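Local coordinates for protein carboxylic ester hydrolase (Aspergillus niger, PDB 7K4O) that probably hydrolyses ester bonds of tannins to release gallic acid, as a serine hydrolase of the tannase family, at residues C239-I244 against A329-A334; E247-C252 against W261-T266; L270-I275 against N535-D540; Q513-A516 against R520-W523. All coordinates share one frame; numbering follows the deposited sequence.

Interactions 1 and 2 share helix 238-252: its first turns meet 329-334 and its last turns close on 261-266, beside a bound calcium ion. Both are largely buried and apolar across the contact. Interaction 3 lies nearer the surface and joins helices 266-272 and 536-541 by a salt bridge over a leucine. Interaction 4 is buried again, a disulfide sulfur against a proline, and like interaction 2 it adds a water bridge, here from a backbone oxygen to an arginine. Arg265 of interaction 2 connects three of the contacts, probably by hydrogen bonds to Ser538 OG of interaction 3 and Pro521 O of interaction 4; Ile244 and Ile275 bring interactions 1 and 3 together.

Interaction 1 of 4, residues C239-I244 against A329-A334; sequences CELDKI and AAFDDA. With NAG (2-acetamido-2-deoxy-beta-D-glucopyranose), chain G.
Leu241 and Phe331 make the main apolar contact, their side chains crossing at about a right angle. The leucine lies against the aromatic residue along most of its length: CD1 is 3.8 Å from Phe331 CB, CB sits 3.9 Å from Phe331 CD1, and CD2 lies over one face of the ring. With CG of Phe331 anti to its carbonyl carbon (chi1 -76°), the ring reaches back to the helix and flanks Leu241. The same CD1 methyl also meets the turn further on, 3.7 Å from Ala334 CB. Ile244, one helical turn after Leu241, adds a looser touch, its CG2 coming obliquely to 4.4 Å from Phe331 CE1. Ala306 and Ile310 of helix 300-310 also pack on the phenyl ring.

The polar interactions point elsewhere. On the far side of the helix Asp242 OD2 accepts a bent hydrogen bond from N2 of the N-acetylglucosamine, 2.7 Å long with an angle of 132° at the hydrogen. The acetyl methyl C8 of the same sugar rests 3.5 Å from Cys239 SG, which is tied by a disulfide to Cys285. Beyond Phe331, Asp333 hydrogen-bonds through OD1 to ND1 of His222, a residue that lines the gallate pocket.

In the backbone, Phe331 is the centre of an inverse gamma turn, with a weak bond from Asp332 N to Ala330 O. The apolar side chains of this turn, Phe331 and Ala334, thus dock on a helix flanked by a glycan within the insertion between strands 205-209 and 410-416, consistent with the lid of a tannase-family alpha/beta-hydrolase.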
loop_
_atom_site.group_PDB
_atom_site.type_symbol
_atom_site.label_atom_id
_atom_site.label_comp_id
_atom_site.label_asym_id
_atom_site.label_seq_id
_atom_site.Cartn_x
_atom_site.Cartn_y
_atom_site.Cartn_z
ATOM N N CYS A 239 -5.345 -19.933 -16.968
ATOM C CA CYS A 239 -4.771 -19.625 -18.298
ATOM C C CYS A 239 -5.773 -18.842 -19.137
ATOM O O CYS A 239 -5.361 -17.972 -19.917
ATOM C CB CYS A 239 -4.408 -20.933 -18.994
ATOM S SG CYS A 239 -3.324 -20.669 -20.407
ATOM N N GLU A 240 -7.064 -19.138 -19.016
ATOM C CA GLU A 240 -8.075 -18.441 -19.828
ATOM C C GLU A 240 -8.079 -16.954 -19.453
ATOM O O GLU A 240 -8.180 -16.102 -20.357
ATOM C CB GLU A 240 -9.433 -19.100 -19.620
ATOM C CG GLU A 240 -10.554 -18.433 -20.374
ATOM C CD GLU A 240 -11.878 -19.165 -20.212
ATOM O OE1 GLU A 240 -12.111 -19.705 -19.119
ATOM O OE2 GLU A 240 -12.662 -19.210 -21.194
ATOM N N LEU A 241 -8.060 -16.645 -18.154
ATOM C CA LEU A 241 -8.070 -15.227 -17.686
ATOM C C LEU A 241 -6.740 -14.568 -18.041
ATOM O O LEU A 241 -6.775 -13.382 -18.422
ATOM C CB LEU A 241 -8.354 -15.209 -16.181
ATOM C CG LEU A 241 -9.769 -15.681 -15.841
ATOM C CD1 LEU A 241 -10.078 -15.668 -14.361
ATOM C CD2 LEU A 241 -10.800 -14.866 -16.592
ATOM N N ASP A 242 -5.640 -15.301 -17.953
ATOM C CA ASP A 242 -4.303 -14.753 -18.308
ATOM C C ASP A 242 -4.283 -14.374 -19.794
ATOM O O ASP A 242 -3.704 -13.336 -20.151
ATOM C CB ASP A 242 -3.171 -15.697 -17.951
ATOM C CG ASP A 242 -1.817 -15.043 -18.158
ATOM O OD1 ASP A 242 -1.627 -13.884 -17.682
ATOM O OD2 ASP A 242 -0.971 -15.665 -18.817
ATOM N N LYS A 243 -4.954 -15.158 -20.643
ATOM C CA LYS A 243 -5.066 -14.809 -22.075
ATOM C C LYS A 243 -5.852 -13.514 -22.244
ATOM O O LYS A 243 -5.459 -12.632 -23.035
ATOM C CB LYS A 243 -5.709 -15.979 -22.845
ATOM C CG LYS A 243 -5.923 -15.724 -24.333
ATOM C CD LYS A 243 -4.698 -15.257 -25.071
ATOM C CE LYS A 243 -3.615 -16.315 -25.145
ATOM N NZ LYS A 243 -2.802 -16.176 -26.383
ATOM N N ILE A 244 -6.922 -13.338 -21.480
ATOM C CA ILE A 244 -7.705 -12.089 -21.580
ATOM C C ILE A 244 -6.793 -10.916 -21.186
ATOM O O ILE A 244 -6.853 -9.850 -21.861
ATOM C CB ILE A 244 -8.968 -12.187 -20.703
ATOM C CG1 ILE A 244 -9.994 -13.130 -21.352
ATOM C CG2 ILE A 244 -9.596 -10.835 -20.465
ATOM C CD1 ILE A 244 -11.089 -13.595 -20.419
ATOM N N ALA A 329 -4.824 -5.636 -14.936
ATOM C CA ALA A 329 -4.456 -6.303 -13.669
ATOM C C ALA A 329 -4.725 -7.804 -13.775
ATOM O O ALA A 329 -5.799 -8.181 -14.322
ATOM C CB ALA A 329 -5.197 -5.683 -12.488
ATOM N N ALA A 330 -3.821 -8.617 -13.253
ATOM C CA ALA A 330 -3.981 -10.078 -13.203
ATOM C C ALA A 330 -5.253 -10.444 -12.431
ATOM O O ALA A 330 -5.654 -9.737 -11.493
ATOM C CB ALA A 330 -2.786 -10.724 -12.611
ATOM N N PHE A 331 -5.885 -11.556 -12.811
ATOM C CA PHE A 331 -7.094 -12.065 -12.124
ATOM C C PHE A 331 -6.695 -12.953 -10.950
ATOM O O PHE A 331 -7.081 -14.155 -10.893
ATOM C CB PHE A 331 -7.980 -12.801 -13.144
ATOM C CG PHE A 331 -8.740 -11.904 -14.066
ATOM C CD1 PHE A 331 -8.182 -11.460 -15.255
ATOM C CD2 PHE A 331 -10.029 -11.520 -13.771
ATOM C CE1 PHE A 331 -8.880 -10.616 -16.094
ATOM C CE2 PHE A 331 -10.725 -10.676 -14.617
ATOM C CZ PHE A 331 -10.156 -10.226 -15.775
ATOM N N ASP A 332 -6.002 -12.399 -9.943
ATOM C CA ASP A 332 -5.521 -13.193 -8.791
ATOM C C ASP A 332 -6.689 -13.625 -7.907
ATOM O O ASP A 332 -6.690 -14.773 -7.490
ATOM C CB ASP A 332 -4.488 -12.431 -7.946
ATOM C CG ASP A 332 -3.083 -12.445 -8.528
ATOM O OD1 ASP A 332 -2.945 -12.126 -9.718
ATOM O OD2 ASP A 332 -2.126 -12.755 -7.775
ATOM N N ASP A 333 -7.615 -12.711 -7.611
ATOM C CA ASP A 333 -8.772 -13.011 -6.743
ATOM C C ASP A 333 -9.552 -14.173 -7.385
ATOM O O ASP A 333 -10.101 -15.009 -6.632
ATOM C CB ASP A 333 -9.692 -11.816 -6.573
ATOM C CG ASP A 333 -9.190 -10.816 -5.505
ATOM O OD1 ASP A 333 -8.140 -11.096 -4.846
ATOM O OD2 ASP A 333 -9.900 -9.815 -5.353
ATOM N N ALA A 334 -9.581 -14.193 -8.713
ATOM C CA ALA A 334 -10.406 -15.183 -9.466
ATOM C C ALA A 334 -9.746 -16.560 -9.512
ATOM O O ALA A 334 -10.409 -17.517 -10.044
ATOM C CB ALA A 334 -10.688 -14.686 -10.870
HETATM C C1 NAG G . 0.845 -14.107 -21.223
HETATM C C2 NAG G . 1.199 -15.568 -21.558
HETATM C C3 NAG G . 2.362 -16.125 -20.754
HETATM C C4 NAG G . 3.513 -15.206 -21.047
HETATM C C5 NAG G . 3.130 -13.773 -20.688
HETATM C C6 NAG G . 4.268 -12.822 -21.012
HETATM C C7 NAG G . -0.779 -16.882 -22.136
HETATM C C8 NAG G . -1.944 -17.642 -21.569
HETATM N N2 NAG G . 0.064 -16.399 -21.230
HETATM O O3 NAG G . 2.522 -17.505 -21.104
HETATM O O4 NAG G . 4.517 -15.645 -20.174
HETATM O O5 NAG G . 2.002 -13.301 -21.398
HETATM O O6 NAG G . 3.882 -11.516 -20.642
HETATM O O7 NAG G . -0.598 -16.723 -23.324
#

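Interaction 2 of 4, residues E247-C252 against W261-T266; sequences ETIAAC and WVVART. With CA (calcium ion), chain K.
Ile249 lays its CG2 methyl over one face of the Trp261 indole. The carbon stands 3.6 Å from the centroid of the six-membered ring and 21° off its normal, a CH-pi contact over the face, with the closest approach at CE2. The methyl thus sits over the six-membered ring, close to the CD2-CE2 bond it shares with the pyrrole. CG of Trp261 is anti to its backbone N (chi1 -159°), which brings the indole over the helix although its first bond does not point there. Next to the isoleucine, Ala250 CA approaches the ring obliquely, and Ala250 CB lies 3.7 Å from Trp261 CH2.

Val263 fills the other half of the contact. Its CG2 touches the helix backbone at Ile249 O, 3.8 Å away, and lies 4.0 Å from Cys252 CB, so that the methyl packs against the last turn of the helix. A water completes the join in polar fashion: it donates to Cys252 O at 2.8 Å and accepts from Arg265 N at 3.1 Å. This links the end of helix 238-252 to Arg265, the N-cap residue of helix 266-272, and a disulfide between Cys252 and Cys269 ties the same two helices covalently.

The side chain of Val262 starts away from the helix, and Val262 O binds the calcium ion at 2.4 Å. Asp253, Asp256 and Asp260 through their carboxylates and Lys258 through its carbonyl oxygen bind the same ion, which also holds a water, making a helix-flanked calcium-binding loop rich in aspartate.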
loop_
_atom_site.group_PDB
_atom_site.type_symbol
_atom_site.label_atom_id
_atom_site.label_comp_id
_atom_site.label_asym_id
_atom_site.label_seq_id
_atom_site.Cartn_x
_atom_site.Cartn_y
_atom_site.Cartn_z
ATOM N N GLU A 247 -4.311 -10.177 -24.050
ATOM C CA GLU A 247 -4.986 -9.519 -25.207
ATOM C C GLU A 247 -5.441 -8.107 -24.878
ATOM O O GLU A 247 -5.542 -7.267 -25.815
ATOM C CB GLU A 247 -6.182 -10.354 -25.663
ATOM C CG GLU A 247 -5.750 -11.663 -26.290
ATOM C CD GLU A 247 -4.976 -11.446 -27.590
ATOM O OE1 GLU A 247 -5.382 -10.606 -28.420
ATOM O OE2 GLU A 247 -3.960 -12.082 -27.742
ATOM N N THR A 248 -5.770 -7.828 -23.593
ATOM C CA THR A 248 -6.124 -6.451 -23.178
ATOM C C THR A 248 -4.857 -5.588 -23.287
ATOM O O THR A 248 -4.954 -4.467 -23.787
ATOM C CB THR A 248 -6.769 -6.472 -21.781
ATOM O OG1 THR A 248 -7.918 -7.338 -21.808
ATOM C CG2 THR A 248 -7.160 -5.088 -21.325
ATOM N N ILE A 249 -3.718 -6.103 -22.847
ATOM C CA ILE A 249 -2.435 -5.336 -22.940
ATOM C C ILE A 249 -2.177 -5.041 -24.431
ATOM O O ILE A 249 -1.894 -3.874 -24.794
ATOM C CB ILE A 249 -1.277 -6.081 -22.284
ATOM C CG1 ILE A 249 -1.436 -6.133 -20.753
ATOM C CG2 ILE A 249 0.031 -5.434 -22.692
ATOM C CD1 ILE A 249 -0.512 -7.089 -20.073
ATOM N N ALA A 250 -2.334 -6.050 -25.293
ATOM C CA ALA A 250 -2.064 -5.883 -26.752
ATOM C C ALA A 250 -2.978 -4.810 -27.331
ATOM O O ALA A 250 -2.503 -3.948 -28.102
ATOM C CB ALA A 250 -2.215 -7.213 -27.469
ATOM N N ALA A 251 -4.247 -4.791 -26.932
ATOM C CA ALA A 251 -5.246 -3.879 -27.524
ATOM C C ALA A 251 -5.079 -2.461 -26.972
ATOM O O ALA A 251 -5.502 -1.533 -27.646
ATOM C CB ALA A 251 -6.648 -4.401 -27.295
ATOM N N CYS A 252 -4.531 -2.272 -25.766
ATOM C CA CYS A 252 -4.605 -0.952 -25.074
ATOM C C CYS A 252 -3.213 -0.324 -24.975
ATOM O O CYS A 252 -3.159 0.878 -24.668
ATOM C CB CYS A 252 -5.233 -1.127 -23.693
ATOM S SG CYS A 252 -6.978 -1.627 -23.780
ATOM N N TRP A 261 4.525 -2.206 -24.969
ATOM C CA TRP A 261 3.916 -3.281 -24.149
ATOM C C TRP A 261 3.763 -2.778 -22.672
ATOM O O TRP A 261 4.111 -3.497 -21.751
ATOM C CB TRP A 261 4.743 -4.550 -24.265
ATOM C CG TRP A 261 3.940 -5.761 -23.904
ATOM C CD1 TRP A 261 4.010 -6.481 -22.745
ATOM C CD2 TRP A 261 2.890 -6.354 -24.695
ATOM N NE1 TRP A 261 3.088 -7.498 -22.770
ATOM C CE2 TRP A 261 2.392 -7.451 -23.952
ATOM C CE3 TRP A 261 2.379 -6.108 -25.980
ATOM C CZ2 TRP A 261 1.386 -8.288 -24.443
ATOM C CZ3 TRP A 261 1.382 -6.935 -26.456
ATOM C CH2 TRP A 261 0.891 -8.001 -25.694
ATOM N N VAL A 262 3.276 -1.570 -22.551
ATOM C CA VAL A 262 2.893 -0.976 -21.244
ATOM C C VAL A 262 1.603 -0.244 -21.471
ATOM O O VAL A 262 1.530 0.619 -22.312
ATOM C CB VAL A 262 3.974 -0.038 -20.679
ATOM C CG1 VAL A 262 3.552 0.445 -19.281
ATOM C CG2 VAL A 262 5.327 -0.725 -20.622
ATOM N N VAL A 263 0.601 -0.550 -20.656
ATOM C CA VAL A 263 -0.646 0.247 -20.673
ATOM C C VAL A 263 -0.582 1.337 -19.602
ATOM O O VAL A 263 -0.847 1.041 -18.418
ATOM C CB VAL A 263 -1.835 -0.701 -20.486
ATOM C CG1 VAL A 263 -3.142 0.065 -20.425
ATOM C CG2 VAL A 263 -1.831 -1.751 -21.599
ATOM N N ALA A 264 -0.287 2.556 -20.026
ATOM C CA ALA A 264 -0.239 3.738 -19.147
ATOM C C ALA A 264 -1.622 4.342 -19.047
ATOM O O ALA A 264 -1.795 5.246 -18.235
ATOM C CB ALA A 264 0.735 4.758 -19.681
ATOM N N ARG A 265 -2.565 3.962 -19.926
ATOM C CA ARG A 265 -3.921 4.552 -19.897
ATOM C C ARG A 265 -4.926 3.410 -19.736
ATOM O O ARG A 265 -5.669 3.079 -20.709
ATOM C CB ARG A 265 -4.152 5.446 -21.118
ATOM C CG ARG A 265 -3.241 6.669 -21.116
ATOM C CD ARG A 265 -3.621 7.711 -20.075
ATOM N NE ARG A 265 -4.890 8.327 -20.341
ATOM C CZ ARG A 265 -5.109 9.332 -21.165
ATOM N NH1 ARG A 265 -4.103 9.926 -21.790
ATOM N NH2 ARG A 265 -6.334 9.778 -21.343
ATOM N N THR A 266 -5.038 2.900 -18.505
ATOM C CA THR A 266 -6.064 1.885 -18.172
ATOM C C THR A 266 -7.442 2.530 -18.170
ATOM O O THR A 266 -8.438 1.763 -18.288
ATOM C CB THR A 266 -5.770 1.168 -16.852
ATOM O OG1 THR A 266 -5.831 2.167 -15.842
ATOM C CG2 THR A 266 -4.480 0.402 -16.904
HETATM CA CA CA K . 2.010 2.032 -24.170
HETATM O O HOH W 1 -2.273 2.568 -22.637
HETATM O O HOH W 2 3.382 3.487 -22.530
#

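Interaction 3 of 4, residues L270-I275 against N535-D540; sequences LLDFDI and NQRSID
Asp272 and Arg537 form an end-on, two-pronged salt bridge. NH1 of the arginine donates to Asp272 OD2 and NH2 to Asp272 OD1, each bond 2.9 Å long and nearly straight. Both oxygens use their syn lone pairs, and the carboxylate and guanidinium planes are only 13° apart, so the two groups are nearly coplanar, as in the classic bidentate pair. A bend at chi3 (78°) in an otherwise extended chain turns the arginine's end to this edge.

The contact joins the last turn of helix 266-272 to the first turn of helix 536-541. On the second helix Asn535 is the N-cap: its OD1 takes a capping bond of 3.0 Å from Ser538 N and a second bond from Ser538 OG, arriving from opposite faces of the amide plane. Ser538 OG is also held by Arg265.

Van der Waals packing flanks the salt bridge. Leu271 places CD1 over one face of the guanidinium, about over its centre and 4.0 Å above the plane. The same methyl touches Arg537 O at 3.7 Å, the two side chains sliding past each other in opposite directions, and Leu268 of the same helix also packs on the arginine.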
loop_
_atom_site.group_PDB
_atom_site.type_symbol
_atom_site.label_atom_id
_atom_site.label_comp_id
_atom_site.label_asym_id
_atom_site.label_seq_id
_atom_site.Cartn_x
_atom_site.Cartn_y
_atom_site.Cartn_z
ATOM N N LEU A 270 -10.440 0.892 -20.198
ATOM C CA LEU A 270 -11.762 0.576 -19.607
ATOM C C LEU A 270 -12.866 1.208 -20.450
ATOM O O LEU A 270 -13.928 0.568 -20.623
ATOM C CB LEU A 270 -11.789 1.130 -18.181
ATOM C CG LEU A 270 -13.113 0.962 -17.445
ATOM C CD1 LEU A 270 -13.375 -0.527 -17.250
ATOM C CD2 LEU A 270 -13.052 1.721 -16.107
ATOM N N LEU A 271 -12.633 2.396 -20.986
ATOM C CA LEU A 271 -13.653 3.129 -21.760
ATOM C C LEU A 271 -13.810 2.499 -23.165
ATOM O O LEU A 271 -14.947 2.498 -23.655
ATOM C CB LEU A 271 -13.257 4.595 -21.889
ATOM C CG LEU A 271 -13.396 5.459 -20.642
ATOM C CD1 LEU A 271 -12.560 6.704 -20.834
ATOM C CD2 LEU A 271 -14.847 5.847 -20.353
ATOM N N ASP A 272 -12.736 2.064 -23.810
ATOM C CA ASP A 272 -12.746 1.886 -25.282
ATOM C C ASP A 272 -12.513 0.445 -25.725
ATOM O O ASP A 272 -12.671 0.232 -26.919
ATOM C CB ASP A 272 -11.720 2.809 -25.938
ATOM C CG ASP A 272 -12.083 4.268 -25.793
ATOM O OD1 ASP A 272 -13.268 4.568 -25.581
ATOM O OD2 ASP A 272 -11.162 5.111 -25.865
ATOM N N PHE A 273 -12.101 -0.498 -24.884
ATOM C CA PHE A 273 -11.821 -1.875 -25.328
ATOM C C PHE A 273 -12.866 -2.852 -24.807
ATOM O O PHE A 273 -13.094 -2.931 -23.574
ATOM C CB PHE A 273 -10.438 -2.313 -24.897
ATOM C CG PHE A 273 -10.126 -3.713 -25.328
ATOM C CD1 PHE A 273 -10.130 -4.043 -26.689
ATOM C CD2 PHE A 273 -9.841 -4.708 -24.415
ATOM C CE1 PHE A 273 -9.835 -5.337 -27.097
ATOM C CE2 PHE A 273 -9.559 -6.001 -24.825
ATOM C CZ PHE A 273 -9.562 -6.317 -26.174
ATOM N N ASP A 274 -13.479 -3.612 -25.726
ATOM C CA ASP A 274 -14.488 -4.642 -25.384
ATOM C C ASP A 274 -13.826 -6.000 -25.417
ATOM O O ASP A 274 -13.423 -6.438 -26.527
ATOM C CB ASP A 274 -15.648 -4.600 -26.374
ATOM C CG ASP A 274 -16.805 -5.518 -26.001
ATOM O OD1 ASP A 274 -16.605 -6.454 -25.213
ATOM O OD2 ASP A 274 -17.897 -5.288 -26.535
ATOM N N ILE A 275 -13.737 -6.689 -24.282
ATOM C CA ILE A 275 -12.993 -7.965 -24.219
ATOM C C ILE A 275 -13.804 -9.073 -24.924
ATOM O O ILE A 275 -13.238 -10.163 -25.091
ATOM C CB ILE A 275 -12.619 -8.385 -22.781
ATOM C CG1 ILE A 275 -13.842 -8.673 -21.911
ATOM C CG2 ILE A 275 -11.690 -7.349 -22.138
ATOM C CD1 ILE A 275 -13.491 -9.329 -20.615
ATOM N N ASN A 535 -7.975 15.282 -19.518
ATOM C CA ASN A 535 -8.960 14.570 -20.383
ATOM C C ASN A 535 -10.166 14.193 -19.533
ATOM O O ASN A 535 -10.066 13.255 -18.736
ATOM C CB ASN A 535 -8.320 13.371 -21.031
ATOM C CG ASN A 535 -9.230 12.706 -22.040
ATOM O OD1 ASN A 535 -9.895 11.758 -21.703
ATOM N ND2 ASN A 535 -9.273 13.213 -23.271
ATOM N N GLN A 536 -11.222 14.976 -19.620
ATOM C CA GLN A 536 -12.408 14.832 -18.750
ATOM C C GLN A 536 -12.981 13.418 -18.841
ATOM O O GLN A 536 -13.387 12.866 -17.807
ATOM C CB GLN A 536 -13.461 15.872 -19.075
ATOM C CG GLN A 536 -14.547 15.945 -18.015
ATOM C CD GLN A 536 -13.955 16.454 -16.715
ATOM O OE1 GLN A 536 -13.433 17.572 -16.642
ATOM N NE2 GLN A 536 -14.036 15.629 -15.680
ATOM N N ARG A 537 -13.075 12.858 -20.031
ATOM C CA ARG A 537 -13.663 11.519 -20.214
ATOM C C ARG A 537 -12.850 10.498 -19.405
ATOM O O ARG A 537 -13.441 9.607 -18.742
ATOM C CB ARG A 537 -13.679 11.202 -21.717
ATOM C CG ARG A 537 -14.467 9.965 -22.097
ATOM C CD ARG A 537 -14.594 9.894 -23.636
ATOM N NE ARG A 537 -13.367 9.408 -24.241
ATOM C CZ ARG A 537 -13.127 8.138 -24.609
ATOM N NH1 ARG A 537 -11.945 7.817 -25.087
ATOM N NH2 ARG A 537 -14.051 7.191 -24.543
ATOM N N SER A 538 -11.526 10.576 -19.457
ATOM C CA SER A 538 -10.652 9.665 -18.682
ATOM C C SER A 538 -10.861 9.928 -17.183
ATOM O O SER A 538 -10.967 8.948 -16.450
ATOM C CB SER A 538 -9.212 9.847 -19.083
ATOM O OG SER A 538 -8.989 9.369 -20.402
ATOM N N ILE A 539 -10.852 11.195 -16.767
ATOM C CA ILE A 539 -10.972 11.522 -15.320
ATOM C C ILE A 539 -12.276 10.905 -14.824
ATOM O O ILE A 539 -12.280 10.289 -13.755
ATOM C CB ILE A 539 -10.898 13.028 -15.100
ATOM C CG1 ILE A 539 -9.477 13.515 -15.398
ATOM C CG2 ILE A 539 -11.391 13.433 -13.727
ATOM C CD1 ILE A 539 -9.400 14.990 -15.587
ATOM N N ASP A 540 -13.352 11.050 -15.601
ATOM C CA ASP A 540 -14.693 10.569 -15.166
ATOM C C ASP A 540 -14.673 9.057 -15.014
ATOM O O ASP A 540 -15.438 8.550 -14.170
ATOM C CB ASP A 540 -15.793 10.991 -16.134
ATOM C CG ASP A 540 -16.096 12.469 -16.167
ATOM O OD1 ASP A 540 -15.588 13.242 -15.312
ATOM O OD2 ASP A 540 -16.794 12.878 -17.134
#

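Interaction 4 of 4, residues Q513-A516 against R520-W523; sequences QLCA and RPLW
With SG of Cys515 anti to its own carbonyl carbon (chi1 -63°), the sulfur is directed at the start of the facing strand and settles on Pro521. It comes to 3.6 Å from Pro521 CA and 3.9 Å from Pro521 CB, so the alpha carbon and the near side of the ring take the contact together. The peptide leading into the proline also borders the sulfur, with Arg520 C 3.9 Å from Cys515 SG. This is van der Waals packing of a sulfur already committed to a disulfide with Cys532.

Arg520 joins in by a different route. Its side chain leaves the strand away from Cys515, but three successive torsions near -55° curl it back, and the guanidinium comes to lie with one face over CD of the next residue, Pro521, 4.1 Å from the plane. From there NH1 reaches a water at 2.9 Å, and that water donates to Cys515 O at 2.7 Å. The bridge spans the two segments on the carbonyl side of the cysteine, while the sulfur works on the other. NE of Arg520 forms a salt bridge to Asp267 and NH2 bonds to Thr459 OG1, so each nitrogen of the group has a partner and its rotation should be well fixed.

Strands 511-514 and 520-524 belong to separate antiparallel sheets. The Cys515-Cys532 disulfide ties the chain following the first to strand 529-533, and its Cys515 sulfur packs on strand 520-524 of the 520-533 beta hairpin, whose Trp523 makes a cation-pi contact with Lys258 of the calcium site.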
loop_
_atom_site.group_PDB
_atom_site.type_symbol
_atom_site.label_atom_id
_atom_site.label_comp_id
_atom_site.label_asym_id
_atom_site.label_seq_id
_atom_site.Cartn_x
_atom_site.Cartn_y
_atom_site.Cartn_z
ATOM N N GLN A 513 9.099 9.812 -16.200
ATOM C CA GLN A 513 8.355 10.697 -15.309
ATOM C C GLN A 513 6.914 10.190 -15.199
ATOM O O GLN A 513 6.346 9.758 -16.211
ATOM C CB GLN A 513 8.452 12.118 -15.806
ATOM C CG GLN A 513 9.894 12.678 -15.790
ATOM C CD GLN A 513 10.492 12.635 -14.399
ATOM O OE1 GLN A 513 9.858 13.084 -13.457
ATOM N NE2 GLN A 513 11.718 12.139 -14.278
ATOM N N LEU A 514 6.304 10.376 -14.024
ATOM C CA LEU A 514 4.862 10.023 -13.804
ATOM C C LEU A 514 4.034 11.269 -13.615
ATOM O O LEU A 514 4.388 12.169 -12.820
ATOM C CB LEU A 514 4.757 9.081 -12.605
ATOM C CG LEU A 514 5.654 7.868 -12.542
ATOM C CD1 LEU A 514 5.444 7.121 -11.220
ATOM C CD2 LEU A 514 5.398 6.920 -13.701
ATOM N N CYS A 515 2.942 11.387 -14.383
ATOM C CA CYS A 515 1.968 12.494 -14.307
ATOM C C CYS A 515 1.241 12.476 -12.952
ATOM O O CYS A 515 0.947 11.371 -12.437
ATOM C CB CYS A 515 0.924 12.393 -15.424
ATOM S SG CYS A 515 1.683 12.553 -17.068
ATOM N N ALA A 516 1.010 13.652 -12.409
ATOM C CA ALA A 516 0.254 13.889 -11.167
ATOM C C ALA A 516 -1.215 13.964 -11.520
ATOM O O ALA A 516 -1.612 14.777 -12.379
ATOM C CB ALA A 516 0.675 15.167 -10.496
ATOM N N ARG A 520 -3.233 12.878 -17.030
ATOM C CA ARG A 520 -2.877 11.516 -17.480
ATOM C C ARG A 520 -1.753 11.588 -18.516
ATOM O O ARG A 520 -1.648 12.612 -19.216
ATOM C CB ARG A 520 -4.050 10.795 -18.164
ATOM C CG ARG A 520 -5.382 10.785 -17.451
ATOM C CD ARG A 520 -5.332 10.277 -16.033
ATOM N NE ARG A 520 -4.783 8.950 -15.881
ATOM C CZ ARG A 520 -3.804 8.643 -15.003
ATOM N NH1 ARG A 520 -3.252 9.583 -14.237
ATOM N NH2 ARG A 520 -3.400 7.410 -14.905
ATOM N N PRO A 521 -0.942 10.525 -18.680
ATOM C CA PRO A 521 0.166 10.547 -19.629
ATOM C C PRO A 521 -0.322 10.345 -21.065
ATOM O O PRO A 521 -1.197 9.543 -21.313
ATOM C CB PRO A 521 1.052 9.386 -19.211
ATOM C CG PRO A 521 0.102 8.432 -18.516
ATOM C CD PRO A 521 -0.880 9.338 -17.821
ATOM N N LEU A 522 0.282 11.073 -21.983
ATOM C CA LEU A 522 0.050 10.829 -23.433
ATOM C C LEU A 522 1.362 11.119 -24.148
ATOM O O LEU A 522 1.935 12.217 -23.936
ATOM C CB LEU A 522 -1.076 11.742 -23.897
ATOM C CG LEU A 522 -1.522 11.513 -25.345
ATOM C CD1 LEU A 522 -2.059 10.105 -25.481
ATOM C CD2 LEU A 522 -2.557 12.563 -25.756
ATOM N N TRP A 523 1.872 10.132 -24.866
ATOM C CA TRP A 523 3.119 10.318 -25.652
ATOM C C TRP A 523 2.763 10.799 -27.064
ATOM O O TRP A 523 1.759 10.325 -27.642
ATOM C CB TRP A 523 3.962 9.058 -25.696
ATOM C CG TRP A 523 4.412 8.559 -24.346
ATOM C CD1 TRP A 523 3.655 7.896 -23.417
ATOM C CD2 TRP A 523 5.751 8.571 -23.810
ATOM N NE1 TRP A 523 4.417 7.526 -22.341
ATOM C CE2 TRP A 523 5.703 7.941 -22.546
ATOM C CE3 TRP A 523 6.968 9.088 -24.249
ATOM C CZ2 TRP A 523 6.831 7.809 -21.730
ATOM C CZ3 TRP A 523 8.088 8.952 -23.449
ATOM C CH2 TRP A 523 8.025 8.333 -22.193
HETATM O O HOH W 3 -0.711 9.250 -12.880
#